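Local structure of cellulose hydrolase (Bacillus licheniformis, 4YZT) at residues 58-63 against 311-316; 334-339 against 420-426; 27-32 against 295-301. The protein hydrolyses beta-1,4-glucosidic bonds of cellulose as an endoglucanase, with a family 5 catalytic barrel followed by smaller beta-rich modules that include an X2 carbohydrate-binding domain. All blocks are in the same frame, centred on the assembly; numbering follows the deposited sequence.

Contact 1. Residues 58-63 against 311-316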
loop_
_atom_site.group_PDB
_atom_site.type_symbol
_atom_site.label_atom_id
_atom_site.label_comp_id
_atom_site.label_asym_id
_atom_site.label_seq_id
_atom_site.Cartn_x
_atom_site.Cartn_y
_atom_site.Cartn_z
ATOM N N HIS A 58 -1.585 13.612 -17.754
ATOM C CA HIS A 58 -0.731 12.555 -18.283
ATOM C C HIS A 58 -0.474 11.448 -17.268
ATOM O O HIS A 58 -0.035 10.357 -17.632
ATOM C CB HIS A 58 0.604 13.123 -18.800
ATOM C CG HIS A 58 1.489 13.699 -17.737
ATOM N ND1 HIS A 58 1.892 15.015 -17.746
ATOM C CD2 HIS A 58 2.072 13.134 -16.652
ATOM C CE1 HIS A 58 2.672 15.242 -16.702
ATOM N NE2 HIS A 58 2.790 14.120 -16.018
ATOM N N THR A 59 -0.778 11.704 -16.000
ATOM C CA THR A 59 -0.655 10.661 -14.997
ATOM C C THR A 59 -1.610 9.510 -15.329
ATOM O O THR A 59 -1.270 8.337 -15.131
ATOM C CB THR A 59 -0.906 11.228 -13.586
ATOM O OG1 THR A 59 0.151 12.150 -13.271
ATOM C CG2 THR A 59 -0.933 10.130 -12.543
ATOM N N PHE A 60 -2.785 9.822 -15.878
ATOM C CA PHE A 60 -3.717 8.758 -16.247
ATOM C C PHE A 60 -3.221 7.959 -17.451
ATOM O O PHE A 60 -3.466 6.753 -17.549
ATOM C CB PHE A 60 -5.114 9.334 -16.491
ATOM C CG PHE A 60 -5.782 9.789 -15.222
ATOM C CD1 PHE A 60 -6.311 8.861 -14.347
ATOM C CD2 PHE A 60 -5.816 11.141 -14.873
ATOM C CE1 PHE A 60 -6.894 9.249 -13.140
ATOM C CE2 PHE A 60 -6.410 11.544 -13.667
ATOM C CZ PHE A 60 -6.952 10.597 -12.806
ATOM N N ASP A 61 -2.499 8.621 -18.346
ATOM C CA ASP A 61 -1.854 7.916 -19.444
ATOM C C ASP A 61 -0.778 6.972 -18.906
ATOM O O ASP A 61 -0.584 5.882 -19.441
ATOM C CB ASP A 61 -1.260 8.906 -20.434
ATOM C CG ASP A 61 -2.323 9.641 -21.218
ATOM O OD1 ASP A 61 -3.276 8.998 -21.731
ATOM O OD2 ASP A 61 -2.209 10.870 -21.303
ATOM N N ASP A 62 -0.088 7.401 -17.850
ATOM C CA ASP A 62 0.973 6.610 -17.245
ATOM C C ASP A 62 0.386 5.370 -16.575
ATOM O O ASP A 62 0.963 4.282 -16.632
ATOM C CB ASP A 62 1.767 7.445 -16.221
ATOM C CG ASP A 62 2.651 8.516 -16.875
ATOM O OD1 ASP A 62 2.964 8.393 -18.071
ATOM O OD2 ASP A 62 3.040 9.488 -16.180
ATOM N N ILE A 63 -0.775 5.526 -15.949
ATOM C CA ILE A 63 -1.403 4.395 -15.272
ATOM C C ILE A 63 -1.959 3.428 -16.314
ATOM O O ILE A 63 -1.941 2.207 -16.133
ATOM C CB ILE A 63 -2.505 4.863 -14.326
ATOM C CG1 ILE A 63 -1.887 5.777 -13.261
ATOM C CG2 ILE A 63 -3.163 3.674 -13.644
ATOM C CD1 ILE A 63 -0.811 5.084 -12.405
ATOM N N PHE A 311 4.010 4.534 -7.431
ATOM C CA PHE A 311 4.286 5.319 -8.634
ATOM C C PHE A 311 4.750 6.753 -8.337
ATOM O O PHE A 311 4.052 7.531 -7.680
ATOM C CB PHE A 311 3.056 5.362 -9.536
ATOM C CG PHE A 311 3.298 6.064 -10.841
ATOM C CD1 PHE A 311 4.208 5.547 -11.749
ATOM C CD2 PHE A 311 2.614 7.231 -11.167
ATOM C CE1 PHE A 311 4.454 6.180 -12.965
ATOM C CE2 PHE A 311 2.847 7.871 -12.381
ATOM C CZ PHE A 311 3.769 7.350 -13.274
ATOM N N ASP A 312 5.930 7.106 -8.854
ATOM C CA ASP A 312 6.458 8.466 -8.733
ATOM C C ASP A 312 5.927 9.296 -9.895
ATOM O O ASP A 312 6.436 9.205 -11.012
ATOM C CB ASP A 312 7.995 8.451 -8.729
ATOM C CG ASP A 312 8.623 9.840 -8.512
ATOM O OD1 ASP A 312 8.006 10.876 -8.836
ATOM O OD2 ASP A 312 9.780 9.887 -8.035
ATOM N N ARG A 313 4.904 10.102 -9.628
ATOM C CA ARG A 313 4.226 10.875 -10.668
ATOM C C ARG A 313 5.107 11.926 -11.335
ATOM O O ARG A 313 4.930 12.212 -12.518
ATOM C CB ARG A 313 2.981 11.561 -10.087
ATOM C CG ARG A 313 1.990 10.571 -9.464
ATOM C CD ARG A 313 0.829 11.300 -8.778
ATOM N NE ARG A 313 0.083 10.413 -7.884
ATOM C CZ ARG A 313 -0.906 10.831 -7.101
ATOM N NH1 ARG A 313 -1.258 12.113 -7.121
ATOM N NH2 ARG A 313 -1.533 9.975 -6.306
ATOM N N ALA A 314 6.035 12.518 -10.585
ATOM C CA ALA A 314 6.902 13.552 -11.146
ATOM C C ALA A 314 7.935 12.951 -12.093
ATOM O O ALA A 314 8.175 13.486 -13.178
ATOM C CB ALA A 314 7.602 14.348 -10.034
ATOM N N GLU A 315 8.558 11.854 -11.671
ATOM C CA GLU A 315 9.525 11.147 -12.513
ATOM C C GLU A 315 8.846 10.308 -13.584
ATOM O O GLU A 315 9.481 9.918 -14.573
ATOM C CB GLU A 315 10.430 10.253 -11.661
ATOM C CG GLU A 315 11.373 11.028 -10.780
ATOM C CD GLU A 315 12.234 11.970 -11.585
ATOM O OE1 GLU A 315 12.934 11.491 -12.513
ATOM O OE2 GLU A 315 12.192 13.189 -11.306
ATOM N N ARG A 316 7.559 10.039 -13.372
ATOM C CA ARG A 316 6.757 9.189 -14.243
ATOM C C ARG A 316 7.359 7.789 -14.340
ATOM O O ARG A 316 7.455 7.209 -15.422
ATOM C CB ARG A 316 6.611 9.823 -15.621
ATOM C CG ARG A 316 6.126 11.270 -15.553
ATOM C CD ARG A 316 5.853 11.852 -16.927
ATOM N NE ARG A 316 4.804 11.130 -17.642
ATOM C CZ ARG A 316 4.349 11.485 -18.838
ATOM N NH1 ARG A 316 4.856 12.550 -19.444
ATOM N NH2 ARG A 316 3.396 10.778 -19.427
HETATM O O HOH W 1 4.310 14.455 -13.566
HETATM O O HOH W 2 2.551 11.126 -13.894
#

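Contact 2. Residues 334-339 against 420-426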
loop_
_atom_site.group_PDB
_atom_site.type_symbol
_atom_site.label_atom_id
_atom_site.label_comp_id
_atom_site.label_asym_id
_atom_site.label_seq_id
_atom_site.Cartn_x
_atom_site.Cartn_y
_atom_site.Cartn_z
ATOM N N VAL A 334 -2.474 -14.368 -13.606
ATOM C CA VAL A 334 -1.219 -14.999 -14.021
ATOM C C VAL A 334 -0.250 -15.056 -12.840
ATOM O O VAL A 334 0.157 -14.029 -12.317
ATOM C CB VAL A 334 -0.578 -14.236 -15.195
ATOM C CG1 VAL A 334 0.709 -14.915 -15.655
ATOM C CG2 VAL A 334 -1.575 -14.115 -16.350
ATOM N N PRO A 335 0.083 -16.263 -12.383
ATOM C CA PRO A 335 1.032 -16.398 -11.273
ATOM C C PRO A 335 2.449 -15.931 -11.625
ATOM O O PRO A 335 2.904 -16.084 -12.766
ATOM C CB PRO A 335 1.019 -17.897 -10.985
ATOM C CG PRO A 335 -0.336 -18.350 -11.470
ATOM C CD PRO A 335 -0.583 -17.536 -12.702
ATOM N N ASN A 336 3.126 -15.370 -10.627
ATOM C CA ASN A 336 4.489 -14.877 -10.771
ATOM C C ASN A 336 5.468 -15.706 -9.958
ATOM O O ASN A 336 5.204 -16.024 -8.790
ATOM C CB ASN A 336 4.581 -13.416 -10.320
ATOM C CG ASN A 336 3.574 -12.530 -11.013
ATOM O OD1 ASN A 336 3.766 -12.140 -12.167
ATOM N ND2 ASN A 336 2.494 -12.196 -10.308
ATOM N N ALA A 337 6.602 -16.038 -10.565
ATOM C CA ALA A 337 7.674 -16.699 -9.840
ATOM C C ALA A 337 8.315 -15.701 -8.860
ATOM O O ALA A 337 8.415 -14.504 -9.149
ATOM C CB ALA A 337 8.704 -17.263 -10.814
ATOM N N ILE A 338 8.728 -16.195 -7.696
ATOM C CA ILE A 338 9.352 -15.352 -6.686
ATOM C C ILE A 338 10.721 -15.933 -6.304
ATOM O O ILE A 338 10.816 -17.109 -5.918
ATOM C CB ILE A 338 8.461 -15.227 -5.419
ATOM C CG1 ILE A 338 7.041 -14.770 -5.783
ATOM C CG2 ILE A 338 9.094 -14.274 -4.422
ATOM C CD1 ILE A 338 6.951 -13.329 -6.302
ATOM N N ILE A 339 11.779 -15.131 -6.450
ATOM C CA ILE A 339 13.126 -15.557 -6.062
ATOM C C ILE A 339 13.488 -15.163 -4.625
ATOM O O ILE A 339 12.976 -14.171 -4.090
ATOM C CB ILE A 339 14.215 -14.975 -7.010
ATOM C CG1 ILE A 339 14.321 -13.456 -6.851
ATOM C CG2 ILE A 339 13.942 -15.376 -8.456
ATOM C CD1 ILE A 339 15.492 -12.839 -7.613
ATOM N N LYS A 420 6.037 -17.073 -18.529
ATOM C CA LYS A 420 4.882 -16.242 -18.187
ATOM C C LYS A 420 5.062 -15.589 -16.810
ATOM O O LYS A 420 5.857 -16.051 -15.986
ATOM C CB LYS A 420 3.598 -17.068 -18.221
ATOM C CG LYS A 420 3.252 -17.563 -19.619
ATOM C CD LYS A 420 2.092 -18.542 -19.601
ATOM C CE LYS A 420 1.885 -19.163 -20.983
ATOM N NZ LYS A 420 0.809 -20.200 -20.976
ATOM N N GLY A 421 4.334 -14.501 -16.584
ATOM C CA GLY A 421 4.430 -13.756 -15.341
ATOM C C GLY A 421 5.617 -12.807 -15.336
ATOM O O GLY A 421 6.452 -12.821 -16.246
ATOM N N ALA A 422 5.696 -11.996 -14.285
ATOM C CA ALA A 422 6.709 -10.951 -14.179
ATOM C C ALA A 422 8.138 -11.502 -14.078
ATOM O O ALA A 422 8.362 -12.595 -13.562
ATOM C CB ALA A 422 6.399 -10.068 -12.980
ATOM N N SER A 423 9.106 -10.740 -14.580
ATOM C CA SER A 423 10.503 -11.065 -14.332
ATOM C C SER A 423 10.870 -10.721 -12.890
ATOM O O SER A 423 10.275 -9.837 -12.282
ATOM C CB SER A 423 11.426 -10.310 -15.288
ATOM O OG SER A 423 11.267 -10.771 -16.620
ATOM N N GLN A 424 11.851 -11.430 -12.357
ATOM C CA GLN A 424 12.390 -11.128 -11.038
ATOM C C GLN A 424 13.765 -10.488 -11.217
ATOM O O GLN A 424 14.549 -10.916 -12.070
ATOM C CB GLN A 424 12.479 -12.400 -10.201
ATOM C CG GLN A 424 11.130 -12.964 -9.783
ATOM C CD GLN A 424 10.586 -12.270 -8.555
ATOM O OE1 GLN A 424 11.029 -12.520 -7.433
ATOM N NE2 GLN A 424 9.646 -11.368 -8.762
ATOM N N VAL A 425 14.047 -9.459 -10.428
ATOM C CA VAL A 425 15.334 -8.763 -10.487
ATOM C C VAL A 425 16.101 -8.851 -9.161
ATOM O O VAL A 425 15.617 -8.390 -8.130
ATOM C CB VAL A 425 15.149 -7.282 -10.831
ATOM C CG1 VAL A 425 16.499 -6.561 -10.826
ATOM C CG2 VAL A 425 14.421 -7.122 -12.162
ATOM N N MET A 426 17.296 -9.433 -9.187
ATOM C CA MET A 426 18.117 -9.553 -7.985
ATOM C C MET A 426 19.249 -8.525 -7.971
ATOM O O MET A 426 20.081 -8.504 -8.878
ATOM C CB MET A 426 18.696 -10.969 -7.883
ATOM C CG MET A 426 19.439 -11.265 -6.587
ATOM S SD MET A 426 20.131 -12.933 -6.563
ATOM C CE MET A 426 21.537 -12.726 -7.632
HETATM O O HOH W 3 6.859 -15.073 -13.282
HETATM O O HOH W 4 7.812 -12.451 -10.817
#

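Contact 3. Residues 27-32 against 295-301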
loop_
_atom_site.group_PDB
_atom_site.type_symbol
_atom_site.label_atom_id
_atom_site.label_comp_id
_atom_site.label_asym_id
_atom_site.label_seq_id
_atom_site.Cartn_x
_atom_site.Cartn_y
_atom_site.Cartn_z
ATOM N N LEU A 27 -17.205 -8.427 -13.267
ATOM C CA LEU A 27 -16.549 -7.273 -12.657
ATOM C C LEU A 27 -15.042 -7.498 -12.550
ATOM O O LEU A 27 -14.260 -6.579 -12.784
ATOM C CB LEU A 27 -17.124 -6.951 -11.264
ATOM C CG LEU A 27 -16.803 -5.527 -10.817
ATOM C CD1 LEU A 27 -17.701 -4.554 -11.557
ATOM C CD2 LEU A 27 -16.899 -5.329 -9.284
ATOM N N LEU A 28 -14.643 -8.718 -12.187
ATOM C CA LEU A 28 -13.229 -9.064 -12.088
ATOM C C LEU A 28 -12.575 -8.894 -13.454
ATOM O O LEU A 28 -11.538 -8.241 -13.571
ATOM C CB LEU A 28 -13.038 -10.504 -11.581
ATOM C CG LEU A 28 -11.586 -10.938 -11.358
ATOM C CD1 LEU A 28 -11.018 -10.317 -10.075
ATOM C CD2 LEU A 28 -11.423 -12.460 -11.341
ATOM N N GLU A 29 -13.198 -9.454 -14.489
ATOM C CA GLU A 29 -12.658 -9.383 -15.851
ATOM C C GLU A 29 -12.501 -7.934 -16.321
ATOM O O GLU A 29 -11.516 -7.581 -16.979
ATOM C CB GLU A 29 -13.555 -10.160 -16.824
ATOM C CG GLU A 29 -13.200 -9.952 -18.296
ATOM C CD GLU A 29 -11.848 -10.518 -18.682
ATOM O OE1 GLU A 29 -11.316 -11.384 -17.949
ATOM O OE2 GLU A 29 -11.310 -10.091 -19.728
ATOM N N ASN A 30 -13.458 -7.085 -15.961
ATOM C CA ASN A 30 -13.430 -5.704 -16.425
ATOM C C ASN A 30 -12.553 -4.762 -15.603
ATOM O O ASN A 30 -12.020 -3.799 -16.166
ATOM C CB ASN A 30 -14.845 -5.127 -16.463
ATOM C CG ASN A 30 -15.702 -5.754 -17.543
ATOM O OD1 ASN A 30 -15.193 -6.297 -18.529
ATOM N ND2 ASN A 30 -17.017 -5.670 -17.367
ATOM N N MET A 31 -12.398 -5.020 -14.297
ATOM C CA MET A 31 -11.741 -4.046 -13.400
ATOM C C MET A 31 -10.358 -4.441 -12.820
ATOM O O MET A 31 -9.576 -3.571 -12.429
ATOM C CB MET A 31 -12.670 -3.706 -12.221
ATOM C CG MET A 31 -14.007 -3.022 -12.615
ATOM S SD MET A 31 -14.895 -2.376 -11.162
ATOM C CE MET A 31 -13.785 -1.095 -10.570
ATOM N N SER A 32 -10.045 -5.727 -12.746
ATOM C CA SER A 32 -8.806 -6.138 -12.066
ATOM C C SER A 32 -7.606 -6.049 -13.003
ATOM O O SER A 32 -7.693 -6.528 -14.133
ATOM C CB SER A 32 -8.945 -7.571 -11.528
ATOM O OG SER A 32 -7.754 -8.001 -10.897
ATOM N N HIS A 295 -7.999 -12.625 -6.916
ATOM C CA HIS A 295 -8.417 -13.118 -8.222
ATOM C C HIS A 295 -9.125 -14.471 -8.103
ATOM O O HIS A 295 -10.187 -14.673 -8.700
ATOM C CB HIS A 295 -7.210 -13.213 -9.169
ATOM C CG HIS A 295 -7.585 -13.214 -10.622
ATOM N ND1 HIS A 295 -7.848 -14.374 -11.322
ATOM C CD2 HIS A 295 -7.759 -12.199 -11.502
ATOM C CE1 HIS A 295 -8.172 -14.072 -12.567
ATOM N NE2 HIS A 295 -8.115 -12.758 -12.706
ATOM N N LYS A 296 -8.541 -15.390 -7.336
ATOM C CA LYS A 296 -9.132 -16.713 -7.113
ATOM C C LYS A 296 -10.566 -16.615 -6.607
ATOM O O LYS A 296 -11.436 -17.408 -6.997
ATOM C CB LYS A 296 -8.285 -17.497 -6.106
ATOM C CG LYS A 296 -8.851 -18.850 -5.666
ATOM C CD LYS A 296 -7.937 -19.460 -4.592
ATOM C CE LYS A 296 -8.335 -20.860 -4.206
ATOM N NZ LYS A 296 -7.479 -21.380 -3.094
ATOM N N TYR A 297 -10.813 -15.654 -5.722
ATOM C CA TYR A 297 -12.136 -15.554 -5.116
ATOM C C TYR A 297 -12.988 -14.476 -5.789
ATOM O O TYR A 297 -13.991 -14.038 -5.234
ATOM C CB TYR A 297 -12.013 -15.320 -3.606
ATOM C CG TYR A 297 -11.527 -16.568 -2.881
ATOM C CD1 TYR A 297 -12.318 -17.706 -2.819
ATOM C CD2 TYR A 297 -10.275 -16.609 -2.270
ATOM C CE1 TYR A 297 -11.884 -18.855 -2.175
ATOM C CE2 TYR A 297 -9.833 -17.761 -1.621
ATOM C CZ TYR A 297 -10.653 -18.872 -1.574
ATOM O OH TYR A 297 -10.230 -20.022 -0.946
ATOM N N GLN A 298 -12.588 -14.082 -6.995
ATOM C CA GLN A 298 -13.358 -13.143 -7.811
ATOM C C GLN A 298 -13.617 -11.783 -7.145
ATOM O O GLN A 298 -14.723 -11.241 -7.249
ATOM C CB GLN A 298 -14.696 -13.775 -8.206
ATOM C CG GLN A 298 -14.548 -15.135 -8.881
ATOM C CD GLN A 298 -15.882 -15.824 -9.062
ATOM O OE1 GLN A 298 -16.862 -15.196 -9.445
ATOM N NE2 GLN A 298 -15.934 -17.111 -8.763
ATOM N N MET A 299 -12.589 -11.228 -6.504
ATOM C CA MET A 299 -12.660 -9.915 -5.870
ATOM C C MET A 299 -11.701 -8.944 -6.552
ATOM O O MET A 299 -10.533 -9.262 -6.742
ATOM C CB MET A 299 -12.316 -10.017 -4.384
ATOM C CG MET A 299 -13.216 -10.967 -3.637
ATOM S SD MET A 299 -12.462 -11.436 -2.092
ATOM C CE MET A 299 -13.758 -12.491 -1.440
ATOM N N VAL A 300 -12.200 -7.774 -6.930
ATOM C CA VAL A 300 -11.382 -6.793 -7.634
ATOM C C VAL A 300 -10.421 -6.118 -6.649
ATOM O O VAL A 300 -10.861 -5.468 -5.698
ATOM C CB VAL A 300 -12.254 -5.722 -8.302
ATOM C CG1 VAL A 300 -11.387 -4.636 -8.952
ATOM C CG2 VAL A 300 -13.226 -6.335 -9.307
ATOM N N PRO A 301 -9.106 -6.290 -6.855
ATOM C CA PRO A 301 -8.145 -5.649 -5.955
ATOM C C PRO A 301 -7.720 -4.269 -6.450
ATOM O O PRO A 301 -7.200 -4.139 -7.571
ATOM C CB PRO A 301 -6.963 -6.629 -5.957
ATOM C CG PRO A 301 -7.015 -7.279 -7.321
ATOM C CD PRO A 301 -8.461 -7.221 -7.800
#

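Contact 1. Residues 58-63 against 311-316
A side-on salt bridge between Asp62 and Arg316, with His58 stacked on the guanidinium, joins the first barrel helix to the loop after the last barrel strand of this (beta/alpha)8 fold. Residues 58-63 belong to helix 57-66, between strands 34-36 and 70-73. Residues 311-316 supply the first strand and the turn of a small hairpin, strands 311-312 and 317-318, which follows strand 299-303. The contact illustrates how one arginine can use its edge and its face at once. Along the edge, Arg316 NH2 gives a bond of 2.8 Å to Asp62 OD1 (159° at the hydrogen), while its NE reaches the syn lone pair of OD2. Carboxylate and guanidinium are nevertheless twisted by 42°, and OD1 is met somewhat out of the carboxylate plane. Over one face lies the imidazole of His58, with CD2 about 3.5 Å above the middle of the guanidinium. A bend at the third torsion of Arg316 (chi3 61°) turns its end so that both partners are reached. Farther in, the CZ end of the Phe311 ring packs obliquely against Asp62 CB at 3.6 Å, and Ile63 CD1 and Thr59 CG2 approach the ring obliquely too. Arg313 turns its guanidinium to Thr40 and Gly38, on the barrel side, but its carbonyl faces the helix through water: one molecule links Arg313 O with His58 NE2. A second accepts from Thr59 OG1 at 2.7 Å and donates to both Arg313 O and Asp62 OD2, giving that carboxylate oxygen a partner besides Arg316 NE.

Contact 2. Residues 334-339 against 420-426
Two side-chain amides, those of Gln424 and Asn336, carry this contact, and each is used differently. The Gln424 amide has Ala337 O over one face, 3.2 Å from Gln424 CD; this carbonyl approaches Gln424 NE2 as well, but at an angle too poor for a hydrogen bond. At its oxygen end, Gln424 OE1 takes the backbone N of Ile339 at 2.9 Å, tilted 31° from the carbonyl plane. The Asn336 amide, by contrast, is met in its own plane: Ala422 N points almost straight (175°) at a lone pair of Asn336 OD1, 2.9 Å away, and the other end, ND2, is taken by Asp288 of barrel helix 280-296. The segments run side by side into two neighbouring parallel strands, 338-347 and 424-431, of the X2 module, a sandwich-like domain of the E-set clan. Where the strands begin, and just ahead of them, side-chain amides take backbone N-H groups across the pair. Gln424 can do so because its chain folds back at chi2 (-83°), bringing OE1 to the Ile339 N-H. Water fills in between: one molecule accepts from Ala337 N and donates to Lys420 O and Ala422 O, and another donates to Ala337 O and Ala422 O while receiving a weak bond from Gln424 NE2. On the apolar side, Ile339 CG2 packs on Gln424 CB at 3.7 Å, the two side chains running in opposite directions, and Ile339 CD1 rests on Met426 CB. Near the other end, Val334 CG1 touches Gly421 N at 3.8 Å. The chemistry implies a join in which amide oxygens and two waters take up several backbone groups, with Asn336 bonded at once to the module and to the barrel.

Contact 3. Residues 27-32 against 295-301
Leu28 O, near the end of helix 24-31, receives two backbone donors, Ser32 N at 3.0 Å and, weakly, Met31 N, while the side chain of the same Leu28 is the main link to residues 295-301. No hydrogen bond crosses between the segments, so apolar fit does the work. Leu28 CG stands anti to the backbone N (chi1 -176°), which directs its two methyls to His295 and Met299. Leu28 CD2 sits over the face of His295, 3.6 Å from the ring centroid and only 13° off the normal, a CH-pi contact, and Leu28 CD1 lies 3.5 Å from Met299 O. In the (beta/alpha)8 barrel this helix precedes the first strand and packs at the start of strand 299-303, the eighth, with Met31 also touching strands 110-114 and 267-272. It sits at the N-terminal end of the barrel and runs nearly along the strand direction: the axes of helix 27-31 and strand 299-301 approach to 7.7 Å, at 19°. Val300 spreads its methyls against the helix: Val300 CG1 meets Met31 CB at 3.6 Å, and Val300 CG2 meets Leu27 CD2 at 3.8 Å. Between His295 and Val300 the chain turns through a Schellman motif, with Gln298 at positive phi and its N bonded to His295 O, so that helix 280-296 ends and the strand begins within a few residues. Ser32 OG, hydrogen-bonded to Gly331 O, abuts Pro301 CD at 3.3 Å.

Overall arrangement
Contact 3 and contact 1 lie at the two ends of one path: strand 299-303 leaves contact 3, the chain passes the cellotetraose-pocket residues Trp304 and Asn306, and it continues into 311-316. Their centres are 24 Å apart, with nearest atoms about 10 Å. The Arg313 side chain of contact 1 is about 10 Å from a bound glucose unit, although no residue of the two segments lines the pocket. Contact 2 belongs to the next module; its nearest atoms come within about 6 Å of contact 3 and about 15 Å of contact 1. Helix 280-296 connects the first two modules, since His295 serves contact 3 while Asp288 and His281 bond to residues 334-339.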